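Side-chain contacts in gene 2 protein (Enterobacteria phage Sf6, PDB 5C12), which forms the nuclease domain of a large terminase subunit, binds metal ions and is thought to cut viral DNA during genome packaging: residues L182-A186 against V187-E191; V158-I161 against G162-F165; K224-N227 against N228-E232; F201-A205 against I206-M210. The protein carries 1 engineered substitution. One frame throughout, in Å; residues are numbered along the deposited sequence.

Overall arrangement
Four local contacts sample the ends and turns of a nuclease domain built round a mixed sheet whose strand order matches the RNase H-like fold. Along the chain they run contact 2, contact 1, contact 4, contact 3. Contact 2 starts helix 161-164 and contact 1 closes helix 168-189, the next helix, with centres about 27 Å apart. Contact 4 leads from strand 200-201 into helices 203-206 and 208-218. Contact 3 is a turn before helix 236-243, with its centre about 12 Å from that of contact 2, which it touches; both lie across the chain's centre from contact 4. All four are structural packing in helix ends and turns, away from the magnesium site at Asp52 and Asp252.

Contact 1: L182-A186 against V187-E191; sequences LTYRA and VVHGE
Thr183 and Tyr184 still receive ordinary helical bonds from Val187 N and Val188 N, but at Gly190 the backbone turns to positive phi, and Glu191 N swings back to Arg185 O (3.1 Å). The side chain of Arg185 exploits this reversal. Bends at chi2 and chi3, both near -60°, fold it over the end of the helix, where its guanidinium lies flat on the imidazole of His189, the planes only 9° apart and the centres separated by 3.5 Å. Glu191 meets the same guanidinium at its edge. The grip is side-on: NE of Arg185 bonds to OE1 of Glu191 at 3.0 Å, and NH2 of Arg185 to OE2 of Glu191 at 2.8 Å. Both nitrogens point nearly straight at their oxygens within the guanidinium plane, yet they approach from above the carboxylate plane, since the two flat groups are twisted by 46°. Face and edge contacts together fix the rotation of the arginine head. One residue earlier in each segment, Val188 lays CB over one face of the Tyr184 ring, with its CG2 3.7 Å from Tyr184 CE1; the tyrosine also meets Trp28. Water 1 joins Leu182 O to Glu191 O, donating to both. Inward, Ala186 and Val187 pack on Leu39 of helix 35-39. The arrangement is that of a helix C-terminus ended by a left-handed glycine, here closing helix 168-189, with an ion pair and a flat guanidinium-imidazole stack folded across the exit.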
loop_
_atom_site.group_PDB
_atom_site.type_symbol
_atom_site.label_atom_id
_atom_site.label_comp_id
_atom_site.label_asym_id
_atom_site.label_seq_id
_atom_site.Cartn_x
_atom_site.Cartn_y
_atom_site.Cartn_z
ATOM N N LEU A 182 7.465 -5.758 12.597
ATOM C CA LEU A 182 8.505 -6.776 12.619
ATOM C C LEU A 182 9.871 -6.144 12.247
ATOM O O LEU A 182 10.919 -6.497 12.804
ATOM C CB LEU A 182 8.141 -7.924 11.679
ATOM C CG LEU A 182 8.696 -9.306 11.951
ATOM C CD1 LEU A 182 8.193 -9.820 13.303
ATOM C CD2 LEU A 182 8.274 -10.227 10.811
ATOM N N THR A 183 9.854 -5.202 11.309
ATOM C CA THR A 183 11.075 -4.500 10.890
ATOM C C THR A 183 11.622 -3.666 12.029
ATOM O O THR A 183 12.818 -3.694 12.311
ATOM C CB THR A 183 10.825 -3.619 9.663
ATOM O OG1 THR A 183 10.247 -4.415 8.629
ATOM C CG2 THR A 183 12.091 -3.080 9.136
ATOM N N TYR A 184 10.733 -2.963 12.717
ATOM C CA TYR A 184 11.118 -2.204 13.904
ATOM C C TYR A 184 11.763 -3.097 14.960
ATOM O O TYR A 184 12.785 -2.747 15.534
ATOM C CB TYR A 184 9.896 -1.487 14.472
ATOM C CG TYR A 184 10.097 -0.858 15.809
ATOM C CD1 TYR A 184 10.690 0.388 15.927
ATOM C CD2 TYR A 184 9.675 -1.504 16.958
ATOM C CE1 TYR A 184 10.883 0.967 17.176
ATOM C CE2 TYR A 184 9.857 -0.941 18.196
ATOM C CZ TYR A 184 10.461 0.283 18.300
ATOM O OH TYR A 184 10.624 0.828 19.550
ATOM N N ARG A 185 11.158 -4.243 15.245
ATOM C CA ARG A 185 11.710 -5.136 16.257
ATOM C C ARG A 185 13.084 -5.673 15.834
ATOM O O ARG A 185 13.970 -5.859 16.647
ATOM C CB ARG A 185 10.752 -6.285 16.556
ATOM C CG ARG A 185 9.421 -5.852 17.177
ATOM C CD ARG A 185 9.551 -5.117 18.507
ATOM N NE ARG A 185 10.189 -5.918 19.552
ATOM C CZ ARG A 185 10.234 -5.568 20.835
ATOM N NH1 ARG A 185 9.662 -4.440 21.232
ATOM N NH2 ARG A 185 10.831 -6.349 21.720
ATOM N N ALA A 186 13.275 -5.903 14.542
ATOM C CA ALA A 186 14.561 -6.388 14.075
ATOM C C ALA A 186 15.640 -5.304 14.150
ATOM O O ALA A 186 16.759 -5.555 14.590
ATOM C CB ALA A 186 14.423 -6.878 12.637
ATOM N N VAL A 187 15.283 -4.106 13.720
ATOM C CA VAL A 187 16.225 -2.996 13.617
ATOM C C VAL A 187 16.573 -2.440 15.001
ATOM O O VAL A 187 17.740 -2.148 15.289
ATOM C CB VAL A 187 15.648 -1.870 12.743
ATOM C CG1 VAL A 187 16.498 -0.589 12.850
ATOM C CG2 VAL A 187 15.555 -2.319 11.307
ATOM N N VAL A 188 15.559 -2.274 15.843
ATOM C CA VAL A 188 15.720 -1.558 17.116
ATOM C C VAL A 188 15.915 -2.506 18.296
ATOM O O VAL A 188 16.573 -2.159 19.272
ATOM C CB VAL A 188 14.521 -0.606 17.382
ATOM C CG1 VAL A 188 14.651 0.111 18.706
ATOM C CG2 VAL A 188 14.375 0.410 16.245
ATOM N N HIS A 189 15.344 -3.710 18.230
ATOM C CA HIS A 189 15.463 -4.670 19.327
ATOM C C HIS A 189 16.292 -5.907 18.994
ATOM O O HIS A 189 16.415 -6.803 19.812
ATOM C CB HIS A 189 14.088 -5.091 19.814
ATOM C CG HIS A 189 13.302 -3.972 20.414
ATOM N ND1 HIS A 189 13.338 -3.685 21.764
ATOM C CD2 HIS A 189 12.479 -3.059 19.851
ATOM C CE1 HIS A 189 12.549 -2.651 22.003
ATOM N NE2 HIS A 189 12.018 -2.254 20.863
ATOM N N GLY A 190 16.856 -5.961 17.791
ATOM C CA GLY A 190 17.716 -7.070 17.411
ATOM C C GLY A 190 17.018 -8.422 17.333
ATOM O O GLY A 190 17.672 -9.459 17.440
ATOM N N GLU A 191 15.701 -8.408 17.125
ATOM C CA GLU A 191 14.915 -9.636 17.001
ATOM C C GLU A 191 14.816 -10.094 15.553
ATOM O O GLU A 191 14.223 -9.421 14.697
ATOM C CB GLU A 191 13.525 -9.449 17.593
ATOM C CG GLU A 191 13.576 -9.213 19.097
ATOM C CD GLU A 191 12.254 -8.820 19.707
ATOM O OE1 GLU A 191 11.262 -8.630 18.981
ATOM O OE2 GLU A 191 12.217 -8.676 20.949
HETATM O O HOH W 1 11.493 -8.938 14.329
#

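Contact 2: V158-I161 against G162-F165; sequences VRTI and GDVF
Thr160 turns OG1 into the space between its own backbone N and carbonyl carbon (chi1 68°), while Asp163 swings CG beside its backbone N (chi1 -71°), and the hydroxyl and the carboxylate meet across the first turn of a helix. OD2 of Asp163 collects two strong bonds there. The amide Thr160 N reaches it at 2.9 Å along the anti lone pair, almost straight, whereas Thr160 OG1 donates to Asp163 OD2 at 2.8 Å from well above the carboxylate plane. Water 2 donates to the same oxygen, so OD2 is held from several directions. The reciprocal bond, from Asp163 N to Thr160 OG1, is weak at 3.3 Å, but it completes a capping box with Thr160 as N-cap. One step along, Ile161 O accepts from both Val164 N and Phe165 N; the second bond, 3.0 Å between Phe165 N and Ile161 O, is the straighter. The apolar side chains divide into two groups. Ile161 brings CG2 to the edge of the Phe165 ring, 3.9 Å from CD2 of Phe165, and the aliphatic part of Arg159 runs across Val164 at about a right angle, with Arg159 CG 3.7 Å from Val164 CG2. The short helix 161-164 follows the loop that comes after strand 126-130. Ile161 and Phe165 rest on Pro136 and on Gln171 of helix 168-189, while the backbone of Val164 pairs with that of Leu231 in the loop before helix 236-243.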
loop_
_atom_site.group_PDB
_atom_site.type_symbol
_atom_site.label_atom_id
_atom_site.label_comp_id
_atom_site.label_asym_id
_atom_site.label_seq_id
_atom_site.Cartn_x
_atom_site.Cartn_y
_atom_site.Cartn_z
ATOM N N VAL A 158 -9.300 -22.001 15.150
ATOM C CA VAL A 158 -10.558 -22.037 14.411
ATOM C C VAL A 158 -10.859 -20.648 13.836
ATOM O O VAL A 158 -11.853 -20.453 13.135
ATOM C CB VAL A 158 -11.722 -22.525 15.318
ATOM C CG1 VAL A 158 -12.105 -21.457 16.333
ATOM C CG2 VAL A 158 -12.930 -22.942 14.485
ATOM N N ARG A 159 -9.979 -19.692 14.126
ATOM C CA ARG A 159 -10.154 -18.312 13.674
ATOM C C ARG A 159 -9.547 -18.075 12.295
ATOM O O ARG A 159 -8.367 -18.324 12.080
ATOM C CB ARG A 159 -9.518 -17.377 14.682
ATOM C CG ARG A 159 -9.684 -15.920 14.370
ATOM C CD ARG A 159 -9.259 -15.088 15.570
ATOM N NE ARG A 159 -10.050 -15.401 16.758
ATOM C CZ ARG A 159 -9.695 -15.087 18.003
ATOM N NH1 ARG A 159 -8.554 -14.450 18.232
ATOM N NH2 ARG A 159 -10.479 -15.414 19.025
ATOM N N THR A 160 -10.363 -17.578 11.370
ATOM C CA THR A 160 -9.950 -17.381 9.983
ATOM C C THR A 160 -9.650 -15.926 9.655
ATOM O O THR A 160 -9.963 -15.017 10.425
ATOM C CB THR A 160 -11.025 -17.869 8.981
ATOM O OG1 THR A 160 -12.194 -17.039 9.053
ATOM C CG2 THR A 160 -11.412 -19.311 9.233
ATOM N N ILE A 161 -9.030 -15.705 8.506
ATOM C CA ILE A 161 -8.701 -14.368 8.066
ATOM C C ILE A 161 -9.972 -13.517 8.039
ATOM O O ILE A 161 -9.941 -12.354 8.425
ATOM C CB ILE A 161 -8.001 -14.401 6.675
ATOM C CG1 ILE A 161 -6.609 -15.013 6.825
ATOM C CG2 ILE A 161 -7.903 -13.030 6.053
ATOM C CD1 ILE A 161 -5.881 -15.152 5.520
ATOM N N GLY A 162 -11.079 -14.101 7.600
ATOM C CA GLY A 162 -12.345 -13.393 7.512
ATOM C C GLY A 162 -12.961 -13.067 8.863
ATOM O O GLY A 162 -13.782 -12.146 8.960
ATOM N N ASP A 163 -12.605 -13.826 9.894
ATOM C CA ASP A 163 -13.054 -13.515 11.251
ATOM C C ASP A 163 -12.300 -12.297 11.794
ATOM O O ASP A 163 -12.814 -11.599 12.653
ATOM C CB ASP A 163 -12.795 -14.668 12.203
ATOM C CG ASP A 163 -13.687 -15.859 11.955
ATOM O OD1 ASP A 163 -14.922 -15.741 12.113
ATOM O OD2 ASP A 163 -13.134 -16.941 11.667
ATOM N N VAL A 164 -11.082 -12.081 11.323
ATOM C CA VAL A 164 -10.199 -11.068 11.889
ATOM C C VAL A 164 -10.343 -9.713 11.188
ATOM O O VAL A 164 -10.428 -8.676 11.847
ATOM C CB VAL A 164 -8.733 -11.537 11.834
ATOM C CG1 VAL A 164 -7.792 -10.394 12.259
ATOM C CG2 VAL A 164 -8.547 -12.757 12.722
ATOM N N PHE A 165 -10.390 -9.720 9.858
ATOM C CA PHE A 165 -10.442 -8.484 9.073
ATOM C C PHE A 165 -11.804 -8.308 8.431
ATOM O O PHE A 165 -12.357 -9.254 7.876
ATOM C CB PHE A 165 -9.421 -8.514 7.949
ATOM C CG PHE A 165 -8.015 -8.681 8.421
ATOM C CD1 PHE A 165 -7.373 -7.662 9.116
ATOM C CD2 PHE A 165 -7.330 -9.860 8.178
ATOM C CE1 PHE A 165 -6.086 -7.828 9.552
ATOM C CE2 PHE A 165 -6.028 -10.015 8.599
ATOM C CZ PHE A 165 -5.411 -9.006 9.295
HETATM O O HOH W 2 -14.620 -19.151 11.893
#

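Contact 3: K224-N227 against N228-E232; sequences KFNN and NGKLE
Asn226 and Gly229 close a type I beta turn through the backbone bond from Gly229 N to Asn226 O, and farther down the two arms Lys224 N bonds to Glu232 O at 2.9 Å. Side-chain to backbone bonds reinforce the turn from within. With CG anti to the backbone N (chi1 178°), Asn226 directs its amide between the arms, and OD1 accepts from Asn228 N at 2.8 Å, an Asx turn, and from Lys230 N at 2.9 Å. These donors arrive from opposite faces of the amide plane. Between side chains, Asn226 ND2 donates to Glu232 OE1 at 2.8 Å; the acceptor lies in the amide plane, although amide and carboxylate are turned 71° apart. The aliphatic part of Lys224 crosses Glu232, with Lys224 CG 4.1 Å from Glu232 CG and Lys224 CD 4.0 Å from the carboxylate carbon CD of Glu232. Waters extend the network: water 4 links Phe225 O to Glu232 OE1, and water 5 accepts from both Asn226 ND2 and Asn228 ND2. The ionic partners lie mostly outside, Lys224 NZ pairing with Glu238 and Glu232 OE2 with Arg166. Thus one asparagine uses both ends of its amide to hold a loop without regular structure. The buried carboxylate of Glu232, bonded by the amide and paired with an arginine, is probably kept ionised by this polar setting.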
loop_
_atom_site.group_PDB
_atom_site.type_symbol
_atom_site.label_atom_id
_atom_site.label_comp_id
_atom_site.label_asym_id
_atom_site.label_seq_id
_atom_site.Cartn_x
_atom_site.Cartn_y
_atom_site.Cartn_z
ATOM N N LYS A 224 -11.454 1.804 13.398
ATOM C CA LYS A 224 -12.748 2.305 13.855
ATOM C C LYS A 224 -13.523 1.162 14.487
ATOM O O LYS A 224 -13.269 -0.002 14.170
ATOM C CB LYS A 224 -13.564 2.899 12.702
ATOM C CG LYS A 224 -14.127 1.856 11.773
ATOM C CD LYS A 224 -14.925 2.436 10.616
ATOM C CE LYS A 224 -16.233 3.005 11.082
ATOM N NZ LYS A 224 -17.097 3.321 9.921
ATOM N N PHE A 225 -14.479 1.516 15.338
ATOM C CA PHE A 225 -15.359 0.563 16.008
ATOM C C PHE A 225 -16.051 -0.325 14.994
ATOM O O PHE A 225 -16.561 0.157 13.981
ATOM C CB PHE A 225 -16.451 1.294 16.801
ATOM C CG PHE A 225 -15.939 2.167 17.907
ATOM C CD1 PHE A 225 -14.847 1.784 18.674
ATOM C CD2 PHE A 225 -16.568 3.376 18.191
ATOM C CE1 PHE A 225 -14.385 2.599 19.701
ATOM C CE2 PHE A 225 -16.113 4.191 19.215
ATOM C CZ PHE A 225 -15.019 3.802 19.970
ATOM N N ASN A 226 -16.101 -1.621 15.293
ATOM C CA ASN A 226 -16.784 -2.579 14.441
ATOM C C ASN A 226 -17.748 -3.484 15.232
ATOM O O ASN A 226 -17.344 -4.126 16.193
ATOM C CB ASN A 226 -15.747 -3.428 13.722
ATOM C CG ASN A 226 -16.374 -4.470 12.849
ATOM O OD1 ASN A 226 -16.730 -5.554 13.314
ATOM N ND2 ASN A 226 -16.537 -4.148 11.578
ATOM N N ASN A 227 -19.013 -3.544 14.826
ATOM C CA ASN A 227 -20.019 -4.236 15.623
ATOM C C ASN A 227 -19.990 -5.767 15.518
ATOM O O ASN A 227 -20.786 -6.454 16.160
ATOM C CB ASN A 227 -21.424 -3.705 15.304
ATOM C CG ASN A 227 -21.831 -3.916 13.853
ATOM O OD1 ASN A 227 -21.180 -4.639 13.098
ATOM N ND2 ASN A 227 -22.941 -3.292 13.464
ATOM N N ASN A 228 -19.055 -6.307 14.738
ATOM C CA ASN A 228 -18.866 -7.748 14.678
ATOM C C ASN A 228 -17.498 -8.176 15.185
ATOM O O ASN A 228 -17.085 -9.307 14.990
ATOM C CB ASN A 228 -19.055 -8.244 13.260
ATOM C CG ASN A 228 -20.453 -8.014 12.782
ATOM O OD1 ASN A 228 -21.410 -8.410 13.438
ATOM N ND2 ASN A 228 -20.584 -7.320 11.645
ATOM N N GLY A 229 -16.807 -7.250 15.839
ATOM C CA GLY A 229 -15.522 -7.570 16.433
ATOM C C GLY A 229 -14.388 -7.753 15.456
ATOM O O GLY A 229 -13.371 -8.382 15.780
ATOM N N LYS A 230 -14.534 -7.221 14.249
ATOM C CA LYS A 230 -13.508 -7.361 13.235
ATOM C C LYS A 230 -12.670 -6.093 13.166
ATOM O O LYS A 230 -13.113 -5.025 13.599
ATOM C CB LYS A 230 -14.136 -7.615 11.872
ATOM C CG LYS A 230 -14.926 -8.914 11.771
ATOM C CD LYS A 230 -15.430 -9.062 10.329
ATOM C CE LYS A 230 -16.415 -10.166 10.172
ATOM N NZ LYS A 230 -17.064 -10.088 8.828
ATOM N N LEU A 231 -11.461 -6.223 12.638
ATOM C CA LEU A 231 -10.611 -5.062 12.413
ATOM C C LEU A 231 -11.154 -4.327 11.197
ATOM O O LEU A 231 -11.361 -4.913 10.133
ATOM C CB LEU A 231 -9.153 -5.475 12.207
ATOM C CG LEU A 231 -8.472 -6.055 13.453
ATOM C CD1 LEU A 231 -7.095 -6.585 13.086
ATOM C CD2 LEU A 231 -8.406 -5.058 14.591
ATOM N N GLU A 232 -11.369 -3.031 11.355
ATOM C CA GLU A 232 -11.879 -2.201 10.290
ATOM C C GLU A 232 -11.242 -0.821 10.452
ATOM O O GLU A 232 -10.996 -0.384 11.576
ATOM C CB GLU A 232 -13.404 -2.100 10.365
ATOM C CG GLU A 232 -14.025 -1.379 9.185
ATOM C CD GLU A 232 -15.541 -1.245 9.274
ATOM O OE1 GLU A 232 -16.161 -1.713 10.260
ATOM O OE2 GLU A 232 -16.109 -0.627 8.347
HETATM O O HOH W 3 -11.824 -2.395 14.248
HETATM O O HOH W 4 -18.094 -0.264 11.271
HETATM O O HOH W 5 -18.450 -5.614 10.169
#

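Contact 4: F201-A205 against I206-M210; sequences FDKEA and IGEKM
Lys203 and Glu208 bridge a joint between two consecutive helices, 203-206 and 208-218, where a single glycine separates the end of one from the start of the other. Their side chains run side by side in the same direction. Lys203 is fully extended, with CG anti to the backbone N (chi1 -179°), which carries NZ past the joint to a salt bridge with Glu208 OE2 at 3.1 Å. The ammonium group approaches from above the carboxylate plane, and below this charged end Lys203 CE lies 3.6 Å from Glu208 CG. The first helix starts from a side-chain cap. Asp202 is the N-cap, its OD1 accepting from Ala205 N at 3.2 Å, and Asp202 O receives Ile206 N at 2.9 Å. Gly207 N then bonds to Lys203 O at 2.8 Å, the last bond of this single turn, before positive phi redirects the chain. On the inner side, Ile206 presents CD1 near the plane of the Phe201 ring, at its edge, 4.0 Å from Phe201 CB. Leu211 of the second helix and Val71 of strand 70-77 pack against both apolar side chains, and Phe201 meets Phe215 edge-to-face. Gly207 therefore serves twice, leaving the first helix and occupying the N-cap position of the second. The arrangement is a break between two consecutive helices at a positive-phi glycine, set here at the edge of the central sheet of the RNase H-like nuclease fold.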
loop_
_atom_site.group_PDB
_atom_site.type_symbol
_atom_site.label_atom_id
_atom_site.label_comp_id
_atom_site.label_asym_id
_atom_site.label_seq_id
_atom_site.Cartn_x
_atom_site.Cartn_y
_atom_site.Cartn_z
ATOM N N PHE A 201 12.173 0.991 3.493
ATOM C CA PHE A 201 12.079 2.106 2.569
ATOM C C PHE A 201 13.457 2.506 2.040
ATOM O O PHE A 201 14.325 2.896 2.789
ATOM C CB PHE A 201 11.395 3.311 3.224
ATOM C CG PHE A 201 10.013 3.007 3.712
ATOM C CD1 PHE A 201 8.960 2.956 2.821
ATOM C CD2 PHE A 201 9.779 2.767 5.059
ATOM C CE1 PHE A 201 7.684 2.641 3.268
ATOM C CE2 PHE A 201 8.521 2.450 5.503
ATOM C CZ PHE A 201 7.467 2.404 4.609
ATOM N N ASP A 202 13.672 2.385 0.747
ATOM C CA ASP A 202 14.935 2.818 0.156
ATOM C C ASP A 202 14.926 4.341 0.048
ATOM O O ASP A 202 14.406 4.906 -0.914
ATOM C CB ASP A 202 15.120 2.149 -1.194
ATOM C CG ASP A 202 16.491 2.394 -1.791
ATOM O OD1 ASP A 202 17.116 3.428 -1.492
ATOM O OD2 ASP A 202 16.929 1.548 -2.591
ATOM N N LYS A 203 15.487 5.005 1.052
ATOM C CA LYS A 203 15.367 6.441 1.162
ATOM C C LYS A 203 16.013 7.163 -0.022
ATOM O O LYS A 203 15.452 8.130 -0.534
ATOM C CB LYS A 203 15.973 6.942 2.483
ATOM C CG LYS A 203 15.861 8.465 2.670
ATOM C CD LYS A 203 16.318 8.911 4.046
ATOM C CE LYS A 203 16.091 10.406 4.230
ATOM N NZ LYS A 203 16.486 10.876 5.584
ATOM N N GLU A 204 17.170 6.690 -0.476
ATOM C CA GLU A 204 17.839 7.332 -1.601
ATOM C C GLU A 204 17.005 7.225 -2.873
ATOM O O GLU A 204 16.919 8.176 -3.635
ATOM C CB GLU A 204 19.212 6.717 -1.844
ATOM C CG GLU A 204 20.022 7.467 -2.890
ATOM C CD GLU A 204 21.415 6.894 -3.075
ATOM O OE1 GLU A 204 22.069 6.587 -2.056
ATOM O OE2 GLU A 204 21.847 6.745 -4.240
ATOM N N ALA A 205 16.371 6.070 -3.080
ATOM C CA ALA A 205 15.577 5.849 -4.287
ATOM C C ALA A 205 14.283 6.642 -4.240
ATOM O O ALA A 205 13.842 7.200 -5.248
ATOM C CB ALA A 205 15.271 4.341 -4.450
ATOM N N ILE A 206 13.657 6.679 -3.071
ATOM C CA ILE A 206 12.335 7.267 -2.943
ATOM C C ILE A 206 12.426 8.783 -2.882
ATOM O O ILE A 206 11.593 9.494 -3.436
ATOM C CB ILE A 206 11.638 6.785 -1.670
ATOM C CG1 ILE A 206 11.285 5.292 -1.777
ATOM C CG2 ILE A 206 10.407 7.618 -1.396
ATOM C CD1 ILE A 206 10.875 4.673 -0.457
ATOM N N GLY A 207 13.433 9.256 -2.170
ATOM C CA GLY A 207 13.613 10.684 -1.929
ATOM C C GLY A 207 13.040 11.055 -0.578
ATOM O O GLY A 207 11.959 10.604 -0.197
ATOM N N GLU A 208 13.758 11.895 0.149
ATOM C CA GLU A 208 13.363 12.279 1.495
ATOM C C GLU A 208 11.987 12.959 1.547
ATOM O O GLU A 208 11.178 12.665 2.422
ATOM C CB GLU A 208 14.424 13.207 2.090
ATOM C CG GLU A 208 14.275 13.413 3.567
ATOM C CD GLU A 208 15.461 14.146 4.162
ATOM O OE1 GLU A 208 16.092 14.930 3.422
ATOM O OE2 GLU A 208 15.760 13.926 5.354
ATOM N N LYS A 209 11.733 13.867 0.617
ATOM C CA LYS A 209 10.505 14.668 0.634
ATOM C C LYS A 209 9.275 13.767 0.499
ATOM O O LYS A 209 8.334 13.859 1.290
ATOM C CB LYS A 209 10.544 15.694 -0.503
ATOM C CG LYS A 209 9.240 16.398 -0.791
ATOM C CD LYS A 209 8.992 17.551 0.143
ATOM C CE LYS A 209 8.111 18.599 -0.527
ATOM N NZ LYS A 209 7.673 19.648 0.432
ATOM N N MET A 210 9.293 12.891 -0.489
ATOM C CA MET A 210 8.158 12.004 -0.689
ATOM C C MET A 210 8.041 10.975 0.438
ATOM O O MET A 210 6.938 10.561 0.804
ATOM C CB MET A 210 8.218 11.316 -2.069
ATOM C CG MET A 210 7.940 12.243 -3.268
ATOM S SD MET A 210 6.435 13.212 -3.052
ATOM C CE MET A 210 5.228 11.944 -2.887
#